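Local atomic coordinates of Rho guanine nucleotide exchange factor 11 (Homo sapiens, PDB entry 5JHH), a protein that acts as a guanine nucleotide exchange factor for Rho GTPases, combining a RhoGEF (DH) domain with a PH domain in one chain. Residues 227-233 with 289-294; 238-244 with 309-315; 105-110 with 200-204; 121-126 with 211-216; 37-41 with 165-169. One frame throughout, in Å; residues are numbered along the deposited sequence.

Contact 1. Residues 227-233 with 289-294; sequences RLDATAL and EKLLLK
Leu228 and Asp229 pair in parallel with Leu291 and Leu292, through Leu291 N to Arg227 O (2.8 Å), Asp229 N to Leu291 O (2.9 Å) and Leu293 N to Asp229 O (2.9 Å). One step before the paired residues, Arg227 continues the pairing with its side chain: NE donates to Glu289 O (2.9 Å), approaching from above the carbonyl plane. A bend at chi3 (49°) turns the guanidinium back along the other strand, where Leu291 CD1 lies over one of its faces, 4.0 Å above the plane. Glu289 OE2 sits over the opposite face, near enough for charge attraction but well out of line with any N-H. Cutting the side chain back to an alanine here is likely to leave Glu289 O without this donor and Leu291 without its cover. Asp229 and Leu292 run side by side on one face of the sheet, with Leu292 CD2 3.6 Å from Asp229 CB, while Ala230 CB packs on Leu293 CD2 at 4.0 Å. Strand 290-292 also pairs antiparallel with strand 280-287, so the short strand after helix 189-227 extends the sheet of the PH domain, a junction that ties the long DH helix to its neighbouring domain.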
# COMPACT_ATOMS: atom_id res chain seq x y z
N ARG A 227 14.67 12.41 -20.64
CA ARG A 227 15.22 13.53 -19.91
C ARG A 227 16.67 13.37 -19.59
O ARG A 227 17.29 14.25 -18.99
CB ARG A 227 14.50 13.66 -18.60
CG ARG A 227 13.03 13.97 -18.75
CD ARG A 227 12.31 13.65 -17.46
NE ARG A 227 12.99 14.22 -16.32
CZ ARG A 227 12.63 13.98 -15.06
NH1 ARG A 227 11.63 13.14 -14.79
NH2 ARG A 227 13.28 14.55 -14.07
N LEU A 228 17.20 12.21 -19.94
CA LEU A 228 18.60 11.93 -19.73
C LEU A 228 19.40 12.73 -20.71
O LEU A 228 19.15 12.69 -21.92
CB LEU A 228 18.90 10.47 -19.98
CG LEU A 228 20.30 9.96 -19.61
CD1 LEU A 228 20.60 10.05 -18.13
CD2 LEU A 228 20.46 8.53 -20.09
N ASP A 229 20.40 13.41 -20.17
CA ASP A 229 21.44 14.05 -20.94
C ASP A 229 22.76 13.45 -20.45
O ASP A 229 23.20 13.78 -19.36
CB ASP A 229 21.39 15.55 -20.67
CG ASP A 229 22.57 16.32 -21.28
OD1 ASP A 229 23.61 15.72 -21.60
OD2 ASP A 229 22.43 17.55 -21.40
N ALA A 230 23.34 12.56 -21.25
CA ALA A 230 24.67 12.00 -20.99
C ALA A 230 25.69 12.62 -21.96
O ALA A 230 26.52 11.92 -22.55
CB ALA A 230 24.67 10.49 -21.16
N THR A 231 25.61 13.94 -22.10
CA THR A 231 26.35 14.65 -23.14
C THR A 231 27.80 14.89 -22.71
O THR A 231 28.72 14.49 -23.41
CB THR A 231 25.62 15.95 -23.52
OG1 THR A 231 25.52 16.01 -24.93
CG2 THR A 231 26.27 17.22 -22.92
N ALA A 232 28.00 15.43 -21.52
CA ALA A 232 29.34 15.64 -21.02
C ALA A 232 30.20 14.35 -20.98
O ALA A 232 31.36 14.40 -20.62
CB ALA A 232 29.27 16.28 -19.64
N LEU A 233 29.62 13.20 -21.30
CA LEU A 233 30.37 11.95 -21.36
C LEU A 233 30.58 11.52 -22.79
O LEU A 233 31.26 10.54 -23.04
CB LEU A 233 29.63 10.85 -20.58
CG LEU A 233 29.63 11.04 -19.06
CD1 LEU A 233 28.64 12.11 -18.64
CD2 LEU A 233 29.29 9.76 -18.32
N GLU A 289 14.36 20.06 -15.81
CA GLU A 289 13.63 18.85 -16.01
C GLU A 289 14.56 17.84 -16.63
O GLU A 289 14.14 16.81 -17.11
CB GLU A 289 12.41 19.09 -16.91
CG GLU A 289 11.19 18.25 -16.52
CD GLU A 289 10.61 18.60 -15.14
OE1 GLU A 289 10.16 19.76 -14.98
OE2 GLU A 289 10.60 17.73 -14.23
N LYS A 290 15.85 18.15 -16.63
CA LYS A 290 16.79 17.25 -17.27
C LYS A 290 17.57 16.52 -16.19
O LYS A 290 17.64 16.95 -15.05
CB LYS A 290 17.67 18.00 -18.27
CG LYS A 290 16.86 18.62 -19.43
CD LYS A 290 17.33 18.16 -20.82
CE LYS A 290 16.52 17.00 -21.40
NZ LYS A 290 17.36 16.00 -22.15
N LEU A 291 18.06 15.33 -16.56
CA LEU A 291 18.82 14.47 -15.66
C LEU A 291 20.19 14.34 -16.25
O LEU A 291 20.39 13.69 -17.30
CB LEU A 291 18.19 13.06 -15.52
CG LEU A 291 16.77 13.03 -14.95
CD1 LEU A 291 16.14 11.65 -15.10
CD2 LEU A 291 16.73 13.50 -13.51
N LEU A 292 21.14 14.99 -15.59
CA LEU A 292 22.46 15.16 -16.14
C LEU A 292 23.37 14.09 -15.63
O LEU A 292 23.65 14.00 -14.43
CB LEU A 292 23.04 16.49 -15.71
CG LEU A 292 22.38 17.74 -16.26
CD1 LEU A 292 23.31 18.90 -15.94
CD2 LEU A 292 22.10 17.62 -17.76
N LEU A 293 23.87 13.29 -16.57
CA LEU A 293 24.94 12.37 -16.28
C LEU A 293 26.26 13.10 -16.59
O LEU A 293 26.49 13.50 -17.75
CB LEU A 293 24.76 11.13 -17.15
CG LEU A 293 25.33 9.81 -16.66
CD1 LEU A 293 24.93 9.54 -15.22
CD2 LEU A 293 24.88 8.67 -17.56
N LYS A 294 27.08 13.29 -15.55
CA LYS A 294 28.20 14.25 -15.59
C LYS A 294 29.28 13.95 -14.54
O LYS A 294 28.96 13.73 -13.36
CB LYS A 294 27.66 15.65 -15.31
CG LYS A 294 28.28 16.76 -16.13
CD LYS A 294 27.78 18.13 -15.68
CE LYS A 294 28.16 18.41 -14.24
NZ LYS A 294 28.05 19.86 -13.91
O HOH W 1 25.96 15.39 -19.19

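Contact 2. Residues 238-244 with 309-315; sequences NPLAAEF and TFSPVLK
Within the PH domain, the irregular segment 238-244 lies against strand 313-315 and the residues leading into it, with Phe244 meeting Val313. The CG1 branch of Val313 stands over one face of the Phe244 ring in a CH-pi contact, although the model brings the two closer than is reliable. Glu243 CG occupies the other face, 3.8 Å above the ring plane, and the carboxylate of Glu243 reaches on to a salt bridge, OE2 to Lys315 NZ at 3.6 Å. With a smaller residue such as an alanine in place of Phe244, a gap is likely to open beside Val313, and Lys315 CE would lose a neighbour. Nearer the start, Ala241 CB touches Pro312 CD at 4.2 Å. Ser311 OG, anti to its own backbone N (chi1 175°), donates to Val313 O at 3.0 Å in the carbonyl plane, fixing the hydroxyl along its own chain. Beneath the contact, strand 313-315 pairs antiparallel with strand 280-287, whose Leu280 touches Phe244 and Val313, while Leu314 packs on Ile333 and Cys335 of strand 330-335.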
# COMPACT_ATOMS: atom_id res chain seq x y z
N ASN A 238 38.39 11.39 -17.16
CA ASN A 238 38.88 10.11 -16.72
C ASN A 238 38.31 8.99 -17.61
O ASN A 238 37.16 9.07 -18.06
CB ASN A 238 38.62 9.91 -15.21
CG ASN A 238 37.21 9.44 -14.89
OD1 ASN A 238 36.36 10.24 -14.49
ND2 ASN A 238 36.97 8.15 -15.02
N PRO A 239 39.14 7.97 -17.92
CA PRO A 239 38.70 6.92 -18.85
C PRO A 239 37.34 6.33 -18.49
O PRO A 239 36.48 6.19 -19.36
CB PRO A 239 39.80 5.85 -18.71
CG PRO A 239 41.01 6.61 -18.28
CD PRO A 239 40.48 7.69 -17.38
N LEU A 240 37.13 6.05 -17.20
CA LEU A 240 36.04 5.20 -16.72
C LEU A 240 34.61 5.76 -16.77
O LEU A 240 33.67 5.13 -16.28
CB LEU A 240 36.35 4.71 -15.29
CG LEU A 240 36.75 3.23 -15.18
CD1 LEU A 240 37.59 2.76 -16.37
CD2 LEU A 240 37.47 2.95 -13.86
N ALA A 241 34.45 6.93 -17.39
CA ALA A 241 33.12 7.51 -17.57
C ALA A 241 32.61 7.36 -19.01
O ALA A 241 31.41 7.31 -19.24
CB ALA A 241 33.13 8.98 -17.16
N ALA A 242 33.52 7.26 -19.97
CA ALA A 242 33.16 7.44 -21.37
C ALA A 242 32.27 6.32 -21.93
O ALA A 242 31.48 6.56 -22.85
CB ALA A 242 34.41 7.59 -22.22
N GLU A 243 32.40 5.11 -21.38
CA GLU A 243 31.62 3.98 -21.89
C GLU A 243 30.12 4.12 -21.61
O GLU A 243 29.30 3.42 -22.22
CB GLU A 243 32.15 2.66 -21.31
CG GLU A 243 31.61 2.31 -19.94
CD GLU A 243 32.36 1.16 -19.29
OE1 GLU A 243 33.42 1.42 -18.68
OE2 GLU A 243 31.86 0.01 -19.37
N PHE A 244 29.74 5.04 -20.71
CA PHE A 244 28.33 5.32 -20.43
C PHE A 244 27.81 6.58 -21.10
O PHE A 244 26.92 7.23 -20.57
CB PHE A 244 28.09 5.42 -18.92
CG PHE A 244 28.48 4.19 -18.15
CD1 PHE A 244 27.83 2.97 -18.39
CD2 PHE A 244 29.48 4.24 -17.17
CE1 PHE A 244 28.19 1.83 -17.69
CE2 PHE A 244 29.85 3.11 -16.47
CZ PHE A 244 29.21 1.90 -16.73
N THR A 309 38.87 13.57 -11.58
CA THR A 309 37.41 13.70 -11.47
C THR A 309 36.72 12.38 -11.07
O THR A 309 37.25 11.28 -11.25
CB THR A 309 36.75 14.17 -12.79
OG1 THR A 309 37.20 13.36 -13.89
CG2 THR A 309 37.05 15.62 -13.08
N PHE A 310 35.49 12.52 -10.58
CA PHE A 310 34.66 11.38 -10.17
C PHE A 310 33.70 10.88 -11.29
O PHE A 310 33.03 11.69 -11.94
CB PHE A 310 33.81 11.78 -8.98
CG PHE A 310 34.40 11.41 -7.65
CD1 PHE A 310 34.66 10.09 -7.34
CD2 PHE A 310 34.64 12.37 -6.67
CE1 PHE A 310 35.16 9.73 -6.10
CE2 PHE A 310 35.14 12.02 -5.43
CZ PHE A 310 35.39 10.70 -5.15
N SER A 311 33.62 9.56 -11.48
CA SER A 311 32.63 8.97 -12.42
C SER A 311 31.21 9.00 -11.81
O SER A 311 31.05 8.83 -10.59
CB SER A 311 32.98 7.53 -12.80
OG SER A 311 31.96 6.93 -13.61
N PRO A 312 30.19 9.21 -12.66
CA PRO A 312 28.79 9.29 -12.23
C PRO A 312 28.08 7.93 -12.26
O PRO A 312 26.96 7.81 -11.75
CB PRO A 312 28.17 10.25 -13.25
CG PRO A 312 29.01 10.12 -14.48
CD PRO A 312 30.30 9.41 -14.13
N VAL A 313 28.74 6.93 -12.82
CA VAL A 313 28.22 5.58 -12.88
C VAL A 313 29.18 4.65 -12.16
O VAL A 313 30.39 4.73 -12.35
CB VAL A 313 28.11 5.11 -14.32
CG1 VAL A 313 27.60 3.68 -14.38
CG2 VAL A 313 27.20 6.04 -15.09
N LEU A 314 28.64 3.77 -11.35
CA LEU A 314 29.43 2.76 -10.64
C LEU A 314 28.92 1.39 -11.01
O LEU A 314 27.72 1.20 -11.12
CB LEU A 314 29.32 2.98 -9.12
CG LEU A 314 29.85 4.37 -8.71
CD1 LEU A 314 29.71 4.66 -7.23
CD2 LEU A 314 31.31 4.48 -9.13
N LYS A 315 29.83 0.45 -11.22
CA LYS A 315 29.48 -0.94 -11.45
C LYS A 315 29.43 -1.67 -10.12
O LYS A 315 30.40 -1.68 -9.35
CB LYS A 315 30.49 -1.59 -12.38
CG LYS A 315 30.59 -0.92 -13.74
CD LYS A 315 31.00 -1.95 -14.78
CE LYS A 315 31.42 -1.33 -16.11
NZ LYS A 315 32.90 -1.15 -16.18

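Contact 3. Residues 105-110 with 200-204; sequences FDGPAR and QCREI
Cys201 SG sits almost centrally over the ring of Phe105, 3.5 Å from the ring centroid and 13° off the normal, a sulfur-aromatic contact with the thiol over the face. Ile204 CD1 adds apolar contact at Phe105 CD1 (4.1 Å). Phe105 ends helix 98-105 of the DH helical bundle, and Gly107, whose positive phi suits a residue lacking CB, lets the chain turn into helix 107-121. Both helices are here fastened to the long helix 189-227, and Trp80 and Tyr173 also meet the Phe105 ring. The polar half of the contact centres on Gln200, whose chain folds at chi2 (-84°) and presents one end of its amide to Asp106, the other to Arg110. NE2 donates to Asp106 OD1 at 2.8 Å, nearly straight and within the amide plane, while OE1 accepts from Arg110 NH1 at 2.6 Å along a more bent path, together fixing the amide's rotation. Arg110 arrives extended from CG to NE, its guanidinium nearly perpendicular to that amide. Glu203 CB lies over the centre of one guanidinium face, 3.7 Å above the plane, and Arg110 CG packs on Ile204 CG1 at 3.8 Å. Gln114 takes the NE hydrogen of Arg110.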
# COMPACT_ATOMS: atom_id res chain seq x y z
N PHE A 105 -7.89 -20.38 -5.57
CA PHE A 105 -6.58 -19.85 -5.23
C PHE A 105 -5.46 -20.79 -5.42
O PHE A 105 -4.32 -20.44 -5.10
CB PHE A 105 -6.57 -19.41 -3.76
CG PHE A 105 -7.55 -18.35 -3.44
CD1 PHE A 105 -7.54 -17.15 -4.14
CD2 PHE A 105 -8.45 -18.50 -2.39
CE1 PHE A 105 -8.48 -16.16 -3.85
CE2 PHE A 105 -9.34 -17.50 -2.08
CZ PHE A 105 -9.37 -16.33 -2.83
N ASP A 106 -5.73 -21.99 -5.91
CA ASP A 106 -4.69 -23.00 -6.11
C ASP A 106 -4.64 -23.49 -7.57
O ASP A 106 -5.62 -23.39 -8.30
CB ASP A 106 -4.97 -24.18 -5.19
CG ASP A 106 -3.78 -25.14 -5.03
OD1 ASP A 106 -2.61 -24.70 -4.98
OD2 ASP A 106 -4.03 -26.35 -4.94
N GLY A 107 -3.48 -24.03 -7.94
CA GLY A 107 -3.21 -24.63 -9.22
C GLY A 107 -3.61 -23.72 -10.36
O GLY A 107 -3.30 -22.54 -10.32
N PRO A 108 -4.31 -24.27 -11.36
CA PRO A 108 -4.68 -23.53 -12.52
C PRO A 108 -5.47 -22.26 -12.14
O PRO A 108 -5.32 -21.25 -12.82
CB PRO A 108 -5.57 -24.50 -13.29
CG PRO A 108 -4.96 -25.85 -12.97
CD PRO A 108 -4.66 -25.71 -11.49
N ALA A 109 -6.25 -22.35 -11.08
CA ALA A 109 -7.19 -21.32 -10.74
C ALA A 109 -6.42 -20.13 -10.20
O ALA A 109 -6.80 -19.00 -10.42
CB ALA A 109 -8.18 -21.80 -9.70
N ARG A 110 -5.31 -20.43 -9.55
CA ARG A 110 -4.38 -19.40 -9.10
C ARG A 110 -3.71 -18.72 -10.28
O ARG A 110 -3.59 -17.50 -10.31
CB ARG A 110 -3.33 -19.96 -8.17
CG ARG A 110 -2.05 -19.13 -8.23
CD ARG A 110 -1.05 -19.35 -7.11
NE ARG A 110 0.08 -18.49 -7.39
CZ ARG A 110 1.36 -18.81 -7.17
NH1 ARG A 110 1.69 -19.90 -6.51
NH2 ARG A 110 2.30 -17.99 -7.57
N GLN A 200 -1.13 -19.54 -0.89
CA GLN A 200 -1.15 -19.32 -2.34
C GLN A 200 -1.68 -17.91 -2.60
O GLN A 200 -1.12 -17.21 -3.42
CB GLN A 200 -1.97 -20.38 -3.06
CG GLN A 200 -1.29 -21.74 -3.22
CD GLN A 200 -0.38 -21.81 -4.40
OE1 GLN A 200 0.60 -21.10 -4.47
NE2 GLN A 200 -0.68 -22.69 -5.34
N CYS A 201 -2.67 -17.46 -1.84
CA CYS A 201 -3.09 -16.05 -1.86
C CYS A 201 -1.95 -15.07 -1.62
O CYS A 201 -1.85 -14.05 -2.29
CB CYS A 201 -4.14 -15.75 -0.85
SG CYS A 201 -5.69 -16.52 -1.20
N ARG A 202 -1.09 -15.35 -0.67
CA ARG A 202 0.08 -14.49 -0.49
C ARG A 202 0.94 -14.39 -1.73
O ARG A 202 1.43 -13.31 -2.10
CB ARG A 202 0.93 -14.95 0.68
CG ARG A 202 0.26 -14.58 1.99
CD ARG A 202 1.14 -14.89 3.19
NE ARG A 202 0.41 -14.65 4.42
CZ ARG A 202 0.31 -15.52 5.43
NH1 ARG A 202 0.92 -16.71 5.38
NH2 ARG A 202 -0.39 -15.19 6.50
N GLU A 203 1.12 -15.54 -2.34
CA GLU A 203 1.92 -15.69 -3.56
C GLU A 203 1.28 -14.94 -4.73
O GLU A 203 1.93 -14.28 -5.53
CB GLU A 203 2.00 -17.18 -3.84
CG GLU A 203 3.36 -17.70 -4.20
CD GLU A 203 4.47 -17.30 -3.27
OE1 GLU A 203 4.41 -17.69 -2.10
OE2 GLU A 203 5.42 -16.63 -3.76
N ILE A 204 -0.04 -14.95 -4.76
CA ILE A 204 -0.76 -14.20 -5.76
C ILE A 204 -0.52 -12.72 -5.53
O ILE A 204 -0.34 -11.97 -6.46
CB ILE A 204 -2.26 -14.53 -5.66
CG1 ILE A 204 -2.51 -15.91 -6.26
CG2 ILE A 204 -3.09 -13.47 -6.31
CD1 ILE A 204 -3.91 -16.40 -5.93

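Contact 4. Residues 121-126 with 211-216; sequences CSYQSI and AVKQTE
Ser125 OG donates to Glu216 OE2, the one direct side-chain hydrogen bond between the segments, modelled at 2.4 Å, a length that is doubtful. A water accepts from Ser125 N at 2.9 Å and lies 2.8 Å from Ser122 O and 2.9 Å from Glu216 OE2. Within helix 189-227, Thr215 OG1 donates to Ala211 O (3.0 Å) from the face opposite that used by Thr215 N. These groups meet where a type I turn, Cys121 to Gln124, links helices 107-121 and 124-137 of the DH domain and presses against helix 189-227. Beyond the two segments, Glu216 OE1 pairs with a basic side chain of another protein chain, consistent with a GTPase-facing surface. Packing is by small groups: Ser122 CB nestles against Thr215 OG1 (3.3 Å), and Val212 CG2 meets Ser122 CA at 3.9 Å. With OG1 committed to Ala211, Thr215 CG2, anti to its backbone N, points at the edge of the Tyr123 ring, 4.0 Å from CD1, while Ile126 CB lies over one face of that ring.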
# COMPACT_ATOMS: atom_id res chain seq x y z
N CYS A 121 -4.47 -4.50 -12.99
CA CYS A 121 -3.95 -3.51 -12.06
C CYS A 121 -2.63 -2.90 -12.46
O CYS A 121 -2.29 -1.84 -11.96
CB CYS A 121 -3.67 -4.15 -10.68
SG CYS A 121 -5.16 -4.81 -9.90
N SER A 122 -1.79 -3.64 -13.15
CA SER A 122 -0.40 -3.22 -13.28
C SER A 122 -0.20 -1.80 -13.76
O SER A 122 0.74 -1.10 -13.32
CB SER A 122 0.38 -4.17 -14.21
OG SER A 122 -0.29 -4.28 -15.45
N TYR A 123 -1.04 -1.38 -14.69
CA TYR A 123 -0.85 -0.11 -15.39
C TYR A 123 -1.76 0.98 -14.80
O TYR A 123 -1.83 2.10 -15.28
CB TYR A 123 -1.18 -0.30 -16.89
CG TYR A 123 -0.82 0.89 -17.80
CD1 TYR A 123 0.51 1.13 -18.20
CD2 TYR A 123 -1.79 1.75 -18.25
CE1 TYR A 123 0.84 2.18 -19.04
CE2 TYR A 123 -1.48 2.80 -19.12
CZ TYR A 123 -0.17 3.01 -19.51
OH TYR A 123 0.09 4.09 -20.32
N GLN A 124 -2.43 0.67 -13.71
CA GLN A 124 -3.58 1.46 -13.30
C GLN A 124 -3.17 2.85 -12.83
O GLN A 124 -3.88 3.78 -13.06
CB GLN A 124 -4.32 0.72 -12.20
CG GLN A 124 -5.73 1.21 -11.95
CD GLN A 124 -6.45 0.38 -10.91
OE1 GLN A 124 -6.29 0.60 -9.72
NE2 GLN A 124 -7.27 -0.59 -11.36
N SER A 125 -2.04 3.00 -12.19
CA SER A 125 -1.66 4.32 -11.67
C SER A 125 -1.43 5.32 -12.79
O SER A 125 -1.81 6.50 -12.71
CB SER A 125 -0.41 4.19 -10.82
OG SER A 125 0.68 3.67 -11.57
N ILE A 126 -0.90 4.80 -13.88
CA ILE A 126 -0.62 5.58 -15.05
C ILE A 126 -1.90 5.95 -15.79
O ILE A 126 -2.13 7.10 -16.12
CB ILE A 126 0.35 4.83 -15.95
CG1 ILE A 126 1.67 4.65 -15.20
CG2 ILE A 126 0.63 5.63 -17.21
CD1 ILE A 126 2.43 3.40 -15.57
N ALA A 211 4.03 -7.31 -10.73
CA ALA A 211 3.61 -6.76 -12.01
C ALA A 211 3.48 -5.25 -11.97
O ALA A 211 3.82 -4.56 -12.94
CB ALA A 211 2.29 -7.35 -12.47
N VAL A 212 2.93 -4.73 -10.87
CA VAL A 212 2.78 -3.30 -10.75
C VAL A 212 4.17 -2.70 -10.73
O VAL A 212 4.46 -1.72 -11.42
CB VAL A 212 2.06 -2.96 -9.45
CG1 VAL A 212 2.14 -1.50 -9.10
CG2 VAL A 212 0.61 -3.41 -9.53
N LYS A 213 5.05 -3.31 -9.97
CA LYS A 213 6.40 -2.79 -9.86
C LYS A 213 7.08 -2.66 -11.21
O LYS A 213 7.58 -1.59 -11.53
CB LYS A 213 7.18 -3.66 -8.96
CG LYS A 213 8.65 -3.34 -8.95
CD LYS A 213 9.29 -4.39 -8.05
CE LYS A 213 10.65 -3.94 -7.61
NZ LYS A 213 11.16 -4.93 -6.65
N GLN A 214 7.05 -3.72 -12.02
CA GLN A 214 7.79 -3.73 -13.26
C GLN A 214 7.11 -2.84 -14.28
O GLN A 214 7.77 -2.11 -15.01
CB GLN A 214 7.96 -5.15 -13.82
CG GLN A 214 8.95 -6.06 -13.03
CD GLN A 214 10.26 -5.37 -12.54
OE1 GLN A 214 10.87 -4.54 -13.23
NE2 GLN A 214 10.68 -5.73 -11.34
N THR A 215 5.78 -2.84 -14.30
CA THR A 215 5.09 -1.99 -15.25
C THR A 215 5.31 -0.52 -14.95
O THR A 215 5.59 0.25 -15.87
CB THR A 215 3.57 -2.22 -15.24
OG1 THR A 215 3.29 -3.56 -15.67
CG2 THR A 215 2.88 -1.28 -16.13
N GLU A 216 5.15 -0.11 -13.69
CA GLU A 216 5.43 1.28 -13.36
C GLU A 216 6.92 1.64 -13.55
O GLU A 216 7.26 2.73 -14.08
CB GLU A 216 5.04 1.60 -11.91
CG GLU A 216 3.55 1.49 -11.65
CD GLU A 216 3.12 1.79 -10.21
OE1 GLU A 216 3.93 1.65 -9.26
OE2 GLU A 216 1.94 2.22 -10.06
O HOH W 2 -0.13 0.84 -11.57

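Contact 5. Residues 37-41 with 165-169; sequences HLRTL and SEMQR
His37 and Arg169 meet between two nearly antiparallel helix segments, whose axes pass 10.7 Å apart at 161°. With CG anti to the backbone N (chi1 177°), the imidazole of His37 extends straight into the gap between the helices. Arg169 starts out equally extended but bends at chi2 (50°), which lays its CG over the centre of the ring, 3.7 Å above the plane, as a CH-pi contact; the guanidinium beyond is turned little from parallel to the imidazole. Glu166 approaches differently: its chain, also bent at chi2, brings OE1 in the ring plane, at the imidazole edge, and the carboxylate is steeply inclined to the ring. Both methyl groups of Leu41, CD1 and CD2, lie 3.9 Å from Glu166 OE1, giving that oxygen an apolar flank. Thr40 directs CG2 at Ser165 OG (3.8 Å), a hydroxyl bonded to Leu162 O. Glu166 OE2 is hydrogen-bonded to His77 of helix 70-89, and Arg169 NH2 forms a salt bridge with Glu34, one turn before His37. Inside the helical DH domain the His37 ring is thus held by aliphatic packing on one face and a carboxylate oxygen at its edge, while the polar ends of Arg169 and Glu166 find partners in other residues.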
# COMPACT_ATOMS: atom_id res chain seq x y z
N HIS A 37 -18.14 -7.29 -3.59
CA HIS A 37 -17.05 -6.90 -4.45
C HIS A 37 -17.46 -7.02 -5.91
O HIS A 37 -17.27 -6.13 -6.72
CB HIS A 37 -15.81 -7.72 -4.15
CG HIS A 37 -14.70 -7.41 -5.06
ND1 HIS A 37 -14.32 -8.25 -6.08
CD2 HIS A 37 -13.96 -6.29 -5.20
CE1 HIS A 37 -13.37 -7.68 -6.79
NE2 HIS A 37 -13.16 -6.48 -6.29
N LEU A 38 -18.09 -8.11 -6.21
CA LEU A 38 -18.71 -8.31 -7.49
C LEU A 38 -19.61 -7.16 -7.85
O LEU A 38 -19.63 -6.69 -8.98
CB LEU A 38 -19.45 -9.62 -7.49
CG LEU A 38 -20.07 -10.11 -8.79
CD1 LEU A 38 -19.09 -10.04 -9.95
CD2 LEU A 38 -20.54 -11.54 -8.60
N ARG A 39 -20.35 -6.66 -6.87
CA ARG A 39 -21.22 -5.52 -7.13
C ARG A 39 -20.40 -4.34 -7.62
O ARG A 39 -20.73 -3.71 -8.63
CB ARG A 39 -22.01 -5.14 -5.88
CG ARG A 39 -23.22 -4.25 -6.15
CD ARG A 39 -23.48 -3.29 -4.98
NE ARG A 39 -24.03 -2.03 -5.45
CZ ARG A 39 -23.38 -0.87 -5.45
NH1 ARG A 39 -23.98 0.20 -5.90
NH2 ARG A 39 -22.14 -0.77 -4.99
N THR A 40 -19.29 -4.08 -6.93
CA THR A 40 -18.46 -2.96 -7.29
C THR A 40 -17.89 -3.11 -8.69
O THR A 40 -17.80 -2.15 -9.43
CB THR A 40 -17.32 -2.81 -6.30
OG1 THR A 40 -17.86 -2.60 -5.01
CG2 THR A 40 -16.43 -1.64 -6.62
N LEU A 41 -17.50 -4.31 -9.07
CA LEU A 41 -17.01 -4.47 -10.41
C LEU A 41 -18.10 -4.19 -11.44
O LEU A 41 -17.80 -3.69 -12.55
CB LEU A 41 -16.44 -5.85 -10.66
CG LEU A 41 -15.29 -6.26 -9.75
CD1 LEU A 41 -14.88 -7.69 -10.09
CD2 LEU A 41 -14.10 -5.34 -9.88
N SER A 165 -10.53 -1.38 -6.28
CA SER A 165 -11.16 -2.36 -5.41
C SER A 165 -10.61 -3.75 -5.67
O SER A 165 -10.60 -4.55 -4.77
CB SER A 165 -12.67 -2.35 -5.62
OG SER A 165 -12.86 -2.73 -6.98
N GLU A 166 -10.17 -4.07 -6.88
CA GLU A 166 -9.67 -5.39 -7.06
C GLU A 166 -8.38 -5.64 -6.26
O GLU A 166 -8.24 -6.65 -5.57
CB GLU A 166 -9.38 -5.66 -8.52
CG GLU A 166 -8.94 -7.11 -8.76
CD GLU A 166 -10.06 -8.10 -8.65
OE1 GLU A 166 -11.21 -7.65 -8.73
OE2 GLU A 166 -9.80 -9.33 -8.52
N MET A 167 -7.40 -4.76 -6.40
CA MET A 167 -6.20 -4.89 -5.61
C MET A 167 -6.57 -5.00 -4.17
O MET A 167 -6.10 -5.89 -3.46
CB MET A 167 -5.24 -3.73 -5.82
CG MET A 167 -3.97 -3.82 -5.00
SD MET A 167 -4.08 -3.25 -3.30
CE MET A 167 -4.33 -1.50 -3.53
N GLN A 168 -7.44 -4.13 -3.71
CA GLN A 168 -7.82 -4.16 -2.27
C GLN A 168 -8.51 -5.47 -1.87
O GLN A 168 -8.27 -5.98 -0.81
CB GLN A 168 -8.73 -2.99 -1.89
CG GLN A 168 -8.11 -1.62 -2.09
CD GLN A 168 -9.08 -0.50 -1.68
OE1 GLN A 168 -8.73 0.43 -0.94
NE2 GLN A 168 -10.33 -0.61 -2.15
N ARG A 169 -9.33 -6.00 -2.75
CA ARG A 169 -9.97 -7.26 -2.48
C ARG A 169 -8.95 -8.41 -2.31
O ARG A 169 -9.01 -9.18 -1.38
CB ARG A 169 -10.97 -7.56 -3.58
CG ARG A 169 -11.75 -8.81 -3.33
CD ARG A 169 -12.34 -8.81 -1.93
NE ARG A 169 -13.20 -9.96 -1.75
CZ ARG A 169 -13.83 -10.27 -0.63
NH1 ARG A 169 -13.72 -9.51 0.42
NH2 ARG A 169 -14.57 -11.36 -0.58

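Overall arrangement
Contacts 1 and 2 touch within the PH domain, Leu233 and Leu293 packing on Pro312, and both reach the same sheet; contacts 3, 4 and 5 lie among the DH helices. Helix 189-227 serves both contact 3 and contact 4, about 20 Å apart between centres, and then leads into the strand of contact 1. Contact 5 joins helices 18-54 and 165-182 and meets contact 4 where Cys121 packs on Met167. It is the buried one, with charged groups partnered, whereas the other four are partly buried. Backbone pairing dominates contact 1, aliphatic-aromatic packing contact 2, and a serine-carboxylate-water cluster contact 4; a glutamine amide bonded at both ends and a sulfur-aromatic contact mark contact 3.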